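Local coordinates for multidrug resistance protein (Vibrio cholerae, PDB 1YC9) that probably forms the trimeric outer-membrane channel of a multidrug efflux system and could be involved in resistance to puromycin, acriflavine and tetraphenylarsonium chloride, at residues Ala33-Asn36 with His37-Glu41; Leu207-Gln210 with Glu211-Leu215; Gly347-Val350 with Gln351-Glu355; Gln364-Gln367 with Ala368-Lys372; Thr397-Asp400 with Val401-Ala404. The protein carries 1 engineered substitution. All blocks are in the same frame, centred on the assembly; numbering follows the deposited sequence.

Contact 1 (Ala33-Asn36 with His37-Glu41); sequences AQLN and HLIEE
Ala-33 O takes the N-H of His-37, with 2.8 Å between Ala-33 O and His-37 N, and the CB of His-37 rests close to the same oxygen. The imidazole swings away from the first residues and along the helix toward Glu-41, where ND1 donates to OE2. At 2.4 Å between His-37 ND1 and Glu-41 OE2 this bond is very short, so its exact length is doubtful. The same carboxylate oxygen also forms a salt bridge with Arg-230, while Glu-41 OE1 is held by Gln-226.

Next comes Gln-34, whose carbonyl receives Leu-38 N, with the branch carbon CG of Leu-38 just 3.4 Å from Gln-34 O. This is the first part of helix 33-44, a short N-terminal helix lying against the long helix 117-183 of the efflux-protein fold. Tyr-151 of that helix is touched by both Leu-35 and Leu-38, and Ile-39 reaches Ser-144 and Ile-147.

Leu-35 carries the apolar side. Its chi1 of 179° turns CG beside the carbonyl carbon, and CD1 comes forward to 3.8 Å from the CD1 of Ile-39; the two side chains lie alongside each other and point the same way. Ile-39 N donates to Leu-35 O.

At the end of the segment Asn-36 O receives Glu-40 N at 2.9 Å, and the carboxylate folds back over that acceptor. Glu-40 CD lies 3.0 Å from Asn-36 O, so two acceptor groups stand close without bonding, and Glu-40 OE2 is 3.6 Å from Asn-36 CB.

Contact 2 (Leu207-Gln210 with Glu211-Leu215); sequences LGIQ and ESIQL
Gly-208 O receives the backbone N-H of Ser-212, with 3.0 Å between Ser-212 N and Gly-208 O. The hydroxyl oxygen Ser-212 OG lies 3.1 Å from Gly-208 O, though where its proton points is not settled. The serine's chi1 of -59° puts OG beside its own backbone N, which brings it round to face the carbonyl one turn back. The other backbone bonds are ordinary helical ones: Glu-211 N to Leu-207 O, Ile-213 N to Ile-209 O, and Gln-214 N to Gln-210 O, the last stretched to 3.2 Å.

The packing is lighter. Ile-213 lays its CG1 against the backbone, 3.4 Å from Ile-209 O, and its CD1 grazes the CG2 of Ile-209 at 4.2 Å, the two branches crossing at a slant. Both isoleucines turn to helix 117-183, Ile-209 touching Val-164 and Ile-213 touching Leu-157 and Tyr-158, so this pair belongs to the seam between two helices of one subunit.

The charged interactions are made with the neighbouring subunit. The extended chain of Glu-211 reaches the second subunit, where OE1 pairs with Arg-369, and OE2 pairs with Arg-421 and accepts from Ser-362. One helix thus turns apolar branches inward to its own chain and a carboxylate outward; two arginines and a hydroxyl together would be expected to keep that buried acid ionised.

Contact 3 (Gly347-Val350 with Gln351-Glu355); sequences GTLV and QALHE. Unlike the reference sequence in segment 351-355: His-354 (reference Tyr).
Gln-351 and His-354 are joined side chain to side chain: His-354 ND1 donates to Gln-351 OE1 at 2.9 Å and 169°, with the oxygen sitting at the ring edge, in the imidazole plane. The other end of the same amide is used too, Gln-351 NE2 donating to Glu-355 OE2 at 3.0 Å on the anti side of the carboxylate. The bend of the glutamine at chi2, 40°, curls its amide along the helix between these two partners, and with both ends in use its rotation is fixed. Glu-355 OE1 meanwhile forms a salt bridge with Arg-259. His-354 differs from the reference sequence, which has Tyr at this place.

Backbone bonds of the long helix 326-391 run behind this row, from Gln-351 N to Gly-347 O, Ala-352 N to Thr-348 O, Leu-353 N to Leu-349 O and His-354 N to Val-350 O. The hydroxyl of Thr-348 turns back to Gln-344 O.

Packing makes up the rest. Leu-353 sets its CG 3.4 Å from Leu-349 O and lies on Leu-256, and Ala-352 adds contacts with Leu-256, Arg-259 and Ile-262 of its own chain. Val-350 rests against Gly-225, Leu-353 against Pro-228 and His-354 against Ala-222, all three partners being on the third subunit.

Chemically, the central amide plays both parts, donating to the carboxylate of Glu-355 and accepting from the imidazole of His-354; giving its N-H to an acid may make OE1 a slightly better acceptor.

Contact 4 (Gln364-Gln367 with Ala368-Lys372); sequences QALQ and ARINK
Gln-367 bends at chi2, 57°, which turns its amide forward along the helix, while Asn-371 keeps CG beside its own backbone N and presents OD1. The two side chains meet crosswise on a surface of helix 326-391, within a predicted coiled coil. Gln-367 NE2 donates to Asn-371 OD1 at 2.8 Å, with the oxygen in the glutamine's amide plane; seen from the asparagine, though, the donor rides 51° above the carbonyl plane, and the two amides are inclined 44° to each other.

On the inner side Leu-366 and Ile-370 pack at 3.8 Å, Leu-366 CG to Ile-370 CD1, and both lean on Leu-418 of helix 398-433. Arg-369 lays its CG against Ala-365 O before its guanidinium leaves for Glu-211 of the third subunit, a salt bridge between chains.

The backbone bonding is loosened locally here. Arg-369 N reaches Ala-365 O only weakly, at 3.4 Å, and Gln-364 O stands 5.2 Å from Ala-368 N. A water fills the gap, accepting from Ala-368 N at 3.0 Å and donating to Gln-364 O at 2.6 Å.

Contact 5 (Thr397-Asp400 with Val401-Ala404); sequences TYLD and VLVA
Tyr-398 meets Val-401 and Leu-402 one turn further on, at the start of helix 398-433, which opens with a capping box. In that box Asp-400 N donates to Thr-397 OG1 at 3.3 Å, and Thr-397 N answers with a weak bond to Asp-400 OD2.

From CB the tyrosine sets out away from the following turn, but a chi1 of 166° places CG beside the carbonyl carbon and the ring swings back over residues 401 and 402. Tyr-398 CD1 passes Val-401 CB obliquely at 4.3 Å. Across the ring from CD1, Tyr-398 CE2 lies 3.7 Å from Leu-402 CD1. Next along, Tyr-398 CZ is 3.9 Å from Leu-402 CB, a carbon that sits over one face. Tyr-398 OH ends the run 3.6 Å from Leu-402 CD1. Around the ring stand Thr-174 and Leu-178 of helix 117-183, Ser-191, Gln-194 and Ala-195 of helix 189-223, and Tyr-391, so it is wedged among the helices of its own subunit.

Leu-399 lies at the subunit interface: it packs on Leu-399 of both neighbouring subunits, so the three copies gather together, consistent with a narrowed end of the trimeric helical tube. Its CD2 also touches Leu-402 CD2 at 4.1 Å, and Val-403 CG2 lies 3.3 Å from Leu-399 O.

In the fold
All five contacts lie in the helical part of the chain, away from the four-stranded sheet that each subunit carries. Contacts 3 and 4 share helix 326-391, their nearest atoms about 11 Å apart, and contact 5 opens the next helix, its centre about 29 Å from that of contact 4. Within one chain the centres of contacts 2 and 4 are about 28 Å apart, yet they meet between subunits, where Glu-211 of one copy pairs with Arg-369 of the next. Contact 1, centred about 22 Å from contact 2, touches no other subunit. A bound mercury ion lies about 12 Å from Gly-347 of contact 3.

Contact 1 (Ala33-Asn36 with His37-Glu41)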
loop_
_atom_site.group_PDB
_atom_site.type_symbol
_atom_site.label_atom_id
_atom_site.label_comp_id
_atom_site.label_asym_id
_atom_site.label_seq_id
_atom_site.Cartn_x
_atom_site.Cartn_y
_atom_site.Cartn_z
ATOM N N ALA A 33 -21.581 -26.788 3.872
ATOM C CA ALA A 33 -21.616 -26.341 5.245
ATOM C C ALA A 33 -20.300 -26.040 5.957
ATOM O O ALA A 33 -20.238 -25.144 6.773
ATOM C CB ALA A 33 -22.311 -27.454 6.108
ATOM N N GLN A 34 -19.228 -26.738 5.626
ATOM C CA GLN A 34 -17.884 -26.200 5.602
ATOM C C GLN A 34 -17.616 -24.749 5.276
ATOM O O GLN A 34 -17.075 -24.034 6.137
ATOM C CB GLN A 34 -16.862 -27.138 4.972
ATOM C CG GLN A 34 -15.465 -26.901 5.604
ATOM C CD GLN A 34 -14.410 -27.794 5.076
ATOM O OE1 GLN A 34 -14.243 -27.946 3.847
ATOM N NE2 GLN A 34 -13.636 -28.343 5.982
ATOM N N LEU A 35 -17.963 -24.340 4.076
ATOM C CA LEU A 35 -17.766 -22.951 3.692
ATOM C C LEU A 35 -18.576 -22.059 4.600
ATOM O O LEU A 35 -18.087 -21.075 5.149
ATOM C CB LEU A 35 -18.178 -22.754 2.248
ATOM C CG LEU A 35 -18.045 -21.312 1.727
ATOM C CD1 LEU A 35 -16.622 -20.810 1.975
ATOM C CD2 LEU A 35 -18.393 -21.261 0.262
ATOM N N ASN A 36 -19.847 -22.411 4.770
ATOM C CA ASN A 36 -20.730 -21.684 5.675
ATOM C C ASN A 36 -20.135 -21.481 7.041
ATOM O O ASN A 36 -20.197 -20.394 7.574
ATOM C CB ASN A 36 -22.056 -22.436 5.854
ATOM C CG ASN A 36 -22.865 -22.462 4.607
ATOM O OD1 ASN A 36 -22.520 -21.836 3.609
ATOM N ND2 ASN A 36 -23.981 -23.191 4.653
ATOM N N HIS A 37 -19.582 -22.543 7.615
ATOM C CA HIS A 37 -19.024 -22.482 8.949
ATOM C C HIS A 37 -17.769 -21.573 9.043
ATOM O O HIS A 37 -17.619 -20.798 10.002
ATOM C CB HIS A 37 -18.668 -23.866 9.452
ATOM C CG HIS A 37 -18.755 -23.986 10.939
ATOM N ND1 HIS A 37 -17.708 -23.656 11.775
ATOM C CD2 HIS A 37 -19.772 -24.384 11.750
ATOM C CE1 HIS A 37 -18.071 -23.838 13.034
ATOM N NE2 HIS A 37 -19.317 -24.282 13.046
ATOM N N LEU A 38 -16.892 -21.683 8.046
ATOM C CA LEU A 38 -15.702 -20.833 7.955
ATOM C C LEU A 38 -16.089 -19.360 7.900
ATOM O O LEU A 38 -15.562 -18.565 8.658
ATOM C CB LEU A 38 -14.880 -21.206 6.707
ATOM C CG LEU A 38 -14.141 -22.537 6.804
ATOM C CD1 LEU A 38 -13.625 -22.991 5.455
ATOM C CD2 LEU A 38 -13.018 -22.428 7.794
ATOM N N ILE A 39 -17.049 -19.008 7.057
ATOM C CA ILE A 39 -17.408 -17.614 6.943
ATOM C C ILE A 39 -18.098 -17.159 8.245
ATOM O O ILE A 39 -17.759 -16.122 8.846
ATOM C CB ILE A 39 -18.211 -17.376 5.686
ATOM C CG1 ILE A 39 -17.281 -17.587 4.477
ATOM C CG2 ILE A 39 -18.801 -15.998 5.685
ATOM C CD1 ILE A 39 -17.957 -17.490 3.144
ATOM N N GLU A 40 -19.028 -17.973 8.731
ATOM C CA GLU A 40 -19.717 -17.663 9.973
ATOM C C GLU A 40 -18.799 -17.434 11.165
ATOM O O GLU A 40 -18.982 -16.467 11.886
ATOM C CB GLU A 40 -20.752 -18.734 10.254
ATOM C CG GLU A 40 -21.879 -18.591 9.238
ATOM C CD GLU A 40 -22.784 -19.720 8.897
ATOM O OE1 GLU A 40 -22.798 -20.683 9.686
ATOM O OE2 GLU A 40 -23.407 -19.716 7.808
ATOM N N GLU A 41 -17.782 -18.279 11.317
ATOM C CA GLU A 41 -16.742 -18.115 12.336
ATOM C C GLU A 41 -16.044 -16.759 12.222
ATOM O O GLU A 41 -15.890 -16.054 13.229
ATOM C CB GLU A 41 -15.679 -19.221 12.238
ATOM C CG GLU A 41 -16.099 -20.588 12.736
ATOM C CD GLU A 41 -15.107 -21.670 12.270
ATOM O OE1 GLU A 41 -13.911 -21.566 12.573
ATOM O OE2 GLU A 41 -15.509 -22.608 11.569
#

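Contact 2 (Leu207-Gln210 with Glu211-Leu215)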
loop_
_atom_site.group_PDB
_atom_site.type_symbol
_atom_site.label_atom_id
_atom_site.label_comp_id
_atom_site.label_asym_id
_atom_site.label_seq_id
_atom_site.Cartn_x
_atom_site.Cartn_y
_atom_site.Cartn_z
ATOM N N LEU A 207 3.008 -34.332 -4.968
ATOM C CA LEU A 207 3.484 -33.943 -3.676
ATOM C C LEU A 207 3.429 -32.417 -3.533
ATOM O O LEU A 207 3.052 -31.913 -2.474
ATOM C CB LEU A 207 4.899 -34.450 -3.452
ATOM C CG LEU A 207 5.008 -35.963 -3.221
ATOM C CD1 LEU A 207 6.473 -36.291 -3.096
ATOM C CD2 LEU A 207 4.259 -36.452 -1.969
ATOM N N GLY A 208 3.721 -31.731 -4.618
ATOM C CA GLY A 208 3.638 -30.280 -4.674
ATOM C C GLY A 208 2.194 -29.827 -4.477
ATOM O O GLY A 208 1.962 -28.897 -3.728
ATOM N N ILE A 209 1.243 -30.478 -5.145
ATOM C CA ILE A 209 -0.154 -30.178 -4.954
ATOM C C ILE A 209 -0.606 -30.387 -3.515
ATOM O O ILE A 209 -1.364 -29.570 -2.937
ATOM C CB ILE A 209 -1.019 -30.972 -5.893
ATOM C CG1 ILE A 209 -0.788 -30.549 -7.336
ATOM C CG2 ILE A 209 -2.461 -30.762 -5.562
ATOM C CD1 ILE A 209 -1.243 -31.608 -8.288
ATOM N N GLN A 210 -0.148 -31.484 -2.926
ATOM C CA GLN A 210 -0.499 -31.790 -1.561
ATOM C C GLN A 210 0.054 -30.754 -0.572
ATOM O O GLN A 210 -0.627 -30.397 0.361
ATOM C CB GLN A 210 -0.082 -33.231 -1.218
ATOM C CG GLN A 210 -0.985 -34.223 -1.967
ATOM C CD GLN A 210 -0.601 -35.685 -1.748
ATOM O OE1 GLN A 210 0.536 -35.977 -1.420
ATOM N NE2 GLN A 210 -1.559 -36.580 -1.917
ATOM N N GLU A 211 1.260 -30.296 -0.795
ATOM C CA GLU A 211 1.811 -29.183 -0.056
ATOM C C GLU A 211 0.916 -27.957 -0.200
ATOM O O GLU A 211 0.550 -27.381 0.814
ATOM C CB GLU A 211 3.218 -28.854 -0.500
ATOM C CG GLU A 211 3.869 -27.745 0.306
ATOM C CD GLU A 211 5.302 -27.408 -0.136
ATOM O OE1 GLU A 211 5.995 -28.227 -0.823
ATOM O OE2 GLU A 211 5.753 -26.304 0.213
ATOM N N SER A 212 0.612 -27.562 -1.430
ATOM C CA SER A 212 -0.292 -26.427 -1.690
ATOM C C SER A 212 -1.623 -26.553 -0.961
ATOM O O SER A 212 -2.140 -25.571 -0.411
ATOM C CB SER A 212 -0.537 -26.261 -3.180
ATOM O OG SER A 212 0.664 -26.035 -3.875
ATOM N N ILE A 213 -2.188 -27.748 -0.939
ATOM C CA ILE A 213 -3.445 -27.976 -0.216
ATOM C C ILE A 213 -3.273 -27.615 1.240
ATOM O O ILE A 213 -4.120 -26.913 1.827
ATOM C CB ILE A 213 -3.958 -29.432 -0.393
ATOM C CG1 ILE A 213 -4.531 -29.616 -1.783
ATOM C CG2 ILE A 213 -5.000 -29.790 0.701
ATOM C CD1 ILE A 213 -4.905 -31.072 -2.218
ATOM N N GLN A 214 -2.189 -28.093 1.849
ATOM C CA GLN A 214 -1.971 -27.806 3.246
ATOM C C GLN A 214 -1.694 -26.322 3.502
ATOM O O GLN A 214 -2.215 -25.775 4.462
ATOM C CB GLN A 214 -0.863 -28.659 3.856
ATOM C CG GLN A 214 -0.636 -28.382 5.333
ATOM C CD GLN A 214 -1.833 -28.749 6.225
ATOM O OE1 GLN A 214 -2.305 -27.910 7.030
ATOM N NE2 GLN A 214 -2.362 -29.966 6.049
ATOM N N LEU A 215 -0.917 -25.684 2.627
ATOM C CA LEU A 215 -0.715 -24.262 2.698
ATOM C C LEU A 215 -2.016 -23.495 2.575
ATOM O O LEU A 215 -2.232 -22.517 3.282
ATOM C CB LEU A 215 0.232 -23.792 1.587
ATOM C CG LEU A 215 1.674 -24.280 1.716
ATOM C CD1 LEU A 215 2.462 -23.828 0.516
ATOM C CD2 LEU A 215 2.339 -23.825 3.061
#

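Contact 3 (Gly347-Val350 with Gln351-Glu355)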
loop_
_atom_site.group_PDB
_atom_site.type_symbol
_atom_site.label_atom_id
_atom_site.label_comp_id
_atom_site.label_asym_id
_atom_site.label_seq_id
_atom_site.Cartn_x
_atom_site.Cartn_y
_atom_site.Cartn_z
ATOM N N GLY A 347 -13.705 7.811 -9.990
ATOM C CA GLY A 347 -12.803 6.720 -10.163
ATOM C C GLY A 347 -13.429 5.432 -9.679
ATOM O O GLY A 347 -13.165 4.349 -10.235
ATOM N N THR A 348 -14.167 5.529 -8.575
ATOM C CA THR A 348 -14.778 4.352 -7.962
ATOM C C THR A 348 -15.857 3.825 -8.873
ATOM O O THR A 348 -15.916 2.618 -9.046
ATOM C CB THR A 348 -15.342 4.706 -6.589
ATOM O OG1 THR A 348 -14.260 5.100 -5.719
ATOM C CG2 THR A 348 -15.902 3.489 -5.894
ATOM N N LEU A 349 -16.649 4.720 -9.494
ATOM C CA LEU A 349 -17.642 4.338 -10.475
ATOM C C LEU A 349 -16.980 3.629 -11.660
ATOM O O LEU A 349 -17.414 2.579 -12.114
ATOM C CB LEU A 349 -18.341 5.587 -10.968
ATOM C CG LEU A 349 -19.530 5.390 -11.859
ATOM C CD1 LEU A 349 -20.389 4.248 -11.327
ATOM C CD2 LEU A 349 -20.322 6.677 -11.883
ATOM N N VAL A 350 -15.894 4.214 -12.159
ATOM C CA VAL A 350 -15.198 3.648 -13.305
ATOM C C VAL A 350 -14.666 2.260 -12.969
ATOM O O VAL A 350 -14.857 1.305 -13.737
ATOM C CB VAL A 350 -14.055 4.607 -13.797
ATOM C CG1 VAL A 350 -13.138 3.858 -14.753
ATOM C CG2 VAL A 350 -14.645 5.883 -14.412
ATOM N N GLN A 351 -14.019 2.130 -11.829
ATOM C CA GLN A 351 -13.481 0.872 -11.406
ATOM C C GLN A 351 -14.572 -0.185 -11.177
ATOM O O GLN A 351 -14.333 -1.357 -11.482
ATOM C CB GLN A 351 -12.680 1.013 -10.133
ATOM C CG GLN A 351 -11.844 -0.249 -9.779
ATOM C CD GLN A 351 -11.121 -1.018 -10.971
ATOM O OE1 GLN A 351 -10.707 -0.448 -12.090
ATOM N NE2 GLN A 351 -10.944 -2.340 -10.720
ATOM N N ALA A 352 -15.731 0.222 -10.669
ATOM C CA ALA A 352 -16.817 -0.729 -10.423
ATOM C C ALA A 352 -17.384 -1.230 -11.752
ATOM O O ALA A 352 -17.639 -2.416 -11.907
ATOM C CB ALA A 352 -17.896 -0.087 -9.619
ATOM N N LEU A 353 -17.536 -0.326 -12.712
ATOM C CA LEU A 353 -17.998 -0.690 -14.029
ATOM C C LEU A 353 -16.984 -1.627 -14.734
ATOM O O LEU A 353 -17.378 -2.517 -15.477
ATOM C CB LEU A 353 -18.279 0.551 -14.888
ATOM C CG LEU A 353 -19.495 1.429 -14.504
ATOM C CD1 LEU A 353 -19.537 2.708 -15.299
ATOM C CD2 LEU A 353 -20.824 0.689 -14.664
ATOM N N HIS A 354 -15.686 -1.425 -14.488
ATOM C CA HIS A 354 -14.625 -2.229 -15.086
ATOM C C HIS A 354 -14.764 -3.647 -14.505
ATOM O O HIS A 354 -14.658 -4.640 -15.230
ATOM C CB HIS A 354 -13.293 -1.597 -14.705
ATOM C CG HIS A 354 -12.060 -2.364 -15.071
ATOM N ND1 HIS A 354 -10.853 -2.133 -14.440
ATOM C CD2 HIS A 354 -11.811 -3.305 -16.020
ATOM C CE1 HIS A 354 -9.918 -2.895 -14.986
ATOM N NE2 HIS A 354 -10.477 -3.622 -15.937
ATOM N N GLU A 355 -14.952 -3.714 -13.199
ATOM C CA GLU A 355 -15.015 -4.993 -12.501
ATOM C C GLU A 355 -16.204 -5.819 -12.985
ATOM O O GLU A 355 -16.059 -7.023 -13.323
ATOM C CB GLU A 355 -15.087 -4.797 -11.012
ATOM C CG GLU A 355 -13.724 -4.502 -10.406
ATOM C CD GLU A 355 -13.796 -3.966 -8.981
ATOM O OE1 GLU A 355 -14.838 -4.152 -8.312
ATOM O OE2 GLU A 355 -12.763 -3.404 -8.531
#

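Contact 4 (Gln364-Gln367 with Ala368-Lys372)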
loop_
_atom_site.group_PDB
_atom_site.type_symbol
_atom_site.label_atom_id
_atom_site.label_comp_id
_atom_site.label_asym_id
_atom_site.label_seq_id
_atom_site.Cartn_x
_atom_site.Cartn_y
_atom_site.Cartn_z
ATOM N N GLN A 364 -19.180 -14.866 -19.986
ATOM C CA GLN A 364 -19.607 -15.162 -21.348
ATOM C C GLN A 364 -18.587 -16.024 -22.127
ATOM O O GLN A 364 -18.959 -16.843 -22.960
ATOM C CB GLN A 364 -19.864 -13.878 -22.121
ATOM C CG GLN A 364 -21.081 -13.089 -21.561
ATOM C CD GLN A 364 -21.441 -11.844 -22.385
ATOM O OE1 GLN A 364 -22.617 -11.500 -22.483
ATOM N NE2 GLN A 364 -20.449 -11.192 -22.983
ATOM N N ALA A 365 -17.304 -15.808 -21.893
ATOM C CA ALA A 365 -16.281 -16.640 -22.535
ATOM C C ALA A 365 -16.157 -18.082 -21.993
ATOM O O ALA A 365 -15.627 -18.945 -22.697
ATOM C CB ALA A 365 -14.922 -15.941 -22.462
ATOM N N LEU A 366 -16.650 -18.350 -20.798
ATOM C CA LEU A 366 -16.227 -19.524 -20.080
ATOM C C LEU A 366 -16.744 -20.790 -20.761
ATOM O O LEU A 366 -15.996 -21.763 -20.909
ATOM C CB LEU A 366 -16.681 -19.509 -18.628
ATOM C CG LEU A 366 -16.169 -20.684 -17.798
ATOM C CD1 LEU A 366 -14.640 -20.834 -17.798
ATOM C CD2 LEU A 366 -16.625 -20.600 -16.392
ATOM N N GLN A 367 -18.008 -20.781 -21.188
ATOM C CA GLN A 367 -18.593 -22.057 -21.652
ATOM C C GLN A 367 -17.865 -22.626 -22.858
ATOM O O GLN A 367 -17.584 -23.800 -22.889
ATOM C CB GLN A 367 -20.115 -21.981 -21.923
ATOM C CG GLN A 367 -20.719 -23.402 -22.166
ATOM C CD GLN A 367 -20.460 -24.367 -21.002
ATOM O OE1 GLN A 367 -20.854 -24.118 -19.842
ATOM N NE2 GLN A 367 -19.745 -25.445 -21.297
ATOM N N ALA A 368 -17.533 -21.802 -23.822
ATOM C CA ALA A 368 -16.826 -22.237 -25.013
ATOM C C ALA A 368 -15.427 -22.733 -24.694
ATOM O O ALA A 368 -14.961 -23.701 -25.324
ATOM C CB ALA A 368 -16.767 -21.179 -25.983
ATOM N N ARG A 369 -14.736 -22.031 -23.773
ATOM C CA ARG A 369 -13.439 -22.521 -23.263
ATOM C C ARG A 369 -13.536 -23.936 -22.689
ATOM O O ARG A 369 -12.753 -24.829 -23.054
ATOM C CB ARG A 369 -12.873 -21.540 -22.217
ATOM C CG ARG A 369 -12.466 -20.227 -22.839
ATOM C CD ARG A 369 -11.796 -19.268 -21.889
ATOM N NE ARG A 369 -10.516 -19.847 -21.451
ATOM C CZ ARG A 369 -9.735 -19.273 -20.546
ATOM N NH1 ARG A 369 -10.094 -18.122 -20.022
ATOM N NH2 ARG A 369 -8.597 -19.861 -20.174
ATOM N N ILE A 370 -14.512 -24.147 -21.811
ATOM C CA ILE A 370 -14.749 -25.421 -21.200
ATOM C C ILE A 370 -15.064 -26.472 -22.287
ATOM O O ILE A 370 -14.511 -27.556 -22.263
ATOM C CB ILE A 370 -15.876 -25.309 -20.174
ATOM C CG1 ILE A 370 -15.351 -24.578 -18.917
ATOM C CG2 ILE A 370 -16.509 -26.704 -19.801
ATOM C CD1 ILE A 370 -16.370 -24.502 -17.745
ATOM N N ASN A 371 -15.915 -26.107 -23.220
ATOM C CA ASN A 371 -16.346 -26.992 -24.306
ATOM C C ASN A 371 -15.172 -27.494 -25.130
ATOM O O ASN A 371 -15.006 -28.703 -25.297
ATOM C CB ASN A 371 -17.307 -26.231 -25.211
ATOM C CG ASN A 371 -18.727 -26.182 -24.633
ATOM O OD1 ASN A 371 -18.999 -26.811 -23.623
ATOM N ND2 ASN A 371 -19.642 -25.428 -25.289
ATOM N N LYS A 372 -14.352 -26.567 -25.615
ATOM C CA LYS A 372 -13.187 -26.953 -26.394
ATOM C C LYS A 372 -12.206 -27.749 -25.545
ATOM O O LYS A 372 -11.566 -28.695 -26.025
ATOM C CB LYS A 372 -12.507 -25.751 -27.033
ATOM C CG LYS A 372 -13.340 -24.939 -28.022
ATOM C CD LYS A 372 -14.032 -25.724 -29.171
ATOM C CE LYS A 372 -13.172 -26.685 -29.936
ATOM N NZ LYS A 372 -13.935 -27.467 -31.080
HETATM O O HOH W 1 -18.956 -19.182 -24.121
#

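Contact 5 (Thr397-Asp400 with Val401-Ala404)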
loop_
_atom_site.group_PDB
_atom_site.type_symbol
_atom_site.label_atom_id
_atom_site.label_comp_id
_atom_site.label_asym_id
_atom_site.label_seq_id
_atom_site.Cartn_x
_atom_site.Cartn_y
_atom_site.Cartn_z
ATOM N N THR A 397 4.517 -47.919 -30.560
ATOM C CA THR A 397 5.562 -47.710 -29.562
ATOM C C THR A 397 5.065 -47.194 -28.189
ATOM O O THR A 397 3.907 -46.764 -28.009
ATOM C CB THR A 397 6.561 -46.726 -30.063
ATOM O OG1 THR A 397 5.909 -45.464 -30.220
ATOM C CG2 THR A 397 7.045 -47.101 -31.458
ATOM N N TYR A 398 5.985 -47.249 -27.224
ATOM C CA TYR A 398 5.768 -46.635 -25.928
ATOM C C TYR A 398 5.627 -45.117 -26.133
ATOM O O TYR A 398 4.813 -44.495 -25.493
ATOM C CB TYR A 398 6.933 -46.920 -24.959
ATOM C CG TYR A 398 6.866 -46.017 -23.742
ATOM C CD1 TYR A 398 5.757 -46.053 -22.897
ATOM C CD2 TYR A 398 7.864 -45.099 -23.484
ATOM C CE1 TYR A 398 5.654 -45.186 -21.801
ATOM C CE2 TYR A 398 7.785 -44.238 -22.393
ATOM C CZ TYR A 398 6.683 -44.284 -21.561
ATOM O OH TYR A 398 6.613 -43.419 -20.480
ATOM N N LEU A 399 6.420 -44.546 -27.021
ATOM C CA LEU A 399 6.372 -43.123 -27.288
ATOM C C LEU A 399 4.957 -42.622 -27.599
ATOM O O LEU A 399 4.565 -41.550 -27.142
ATOM C CB LEU A 399 7.227 -42.766 -28.474
ATOM C CG LEU A 399 8.244 -41.651 -28.328
ATOM C CD1 LEU A 399 8.310 -40.901 -29.621
ATOM C CD2 LEU A 399 7.984 -40.707 -27.142
ATOM N N ASP A 400 4.195 -43.394 -28.379
ATOM C CA ASP A 400 2.826 -42.987 -28.676
ATOM C C ASP A 400 2.012 -42.907 -27.421
ATOM O O ASP A 400 1.186 -42.008 -27.260
ATOM C CB ASP A 400 2.158 -43.910 -29.685
ATOM C CG ASP A 400 2.924 -44.008 -30.949
ATOM O OD1 ASP A 400 3.415 -42.978 -31.474
ATOM O OD2 ASP A 400 3.112 -45.103 -31.503
ATOM N N VAL A 401 2.243 -43.859 -26.519
ATOM C CA VAL A 401 1.594 -43.879 -25.243
ATOM C C VAL A 401 2.017 -42.658 -24.391
ATOM O O VAL A 401 1.172 -41.977 -23.837
ATOM C CB VAL A 401 1.853 -45.175 -24.504
ATOM C CG1 VAL A 401 1.336 -45.078 -23.126
ATOM C CG2 VAL A 401 1.180 -46.377 -25.272
ATOM N N LEU A 402 3.312 -42.396 -24.297
ATOM C CA LEU A 402 3.793 -41.271 -23.494
ATOM C C LEU A 402 3.163 -39.955 -23.947
ATOM O O LEU A 402 2.755 -39.170 -23.117
ATOM C CB LEU A 402 5.296 -41.212 -23.596
ATOM C CG LEU A 402 6.069 -40.065 -22.954
ATOM C CD1 LEU A 402 7.442 -40.554 -22.525
ATOM C CD2 LEU A 402 6.227 -38.920 -23.915
ATOM N N VAL A 403 3.107 -39.729 -25.259
ATOM C CA VAL A 403 2.615 -38.487 -25.840
ATOM C C VAL A 403 1.150 -38.320 -25.546
ATOM O O VAL A 403 0.709 -37.248 -25.136
ATOM C CB VAL A 403 2.953 -38.389 -27.335
ATOM C CG1 VAL A 403 2.224 -37.260 -28.020
ATOM C CG2 VAL A 403 4.459 -38.247 -27.535
ATOM N N ALA A 404 0.389 -39.403 -25.692
ATOM C CA ALA A 404 -1.008 -39.378 -25.372
ATOM C C ALA A 404 -1.297 -39.176 -23.890
ATOM O O ALA A 404 -2.192 -38.457 -23.533
ATOM C CB ALA A 404 -1.687 -40.681 -25.889
#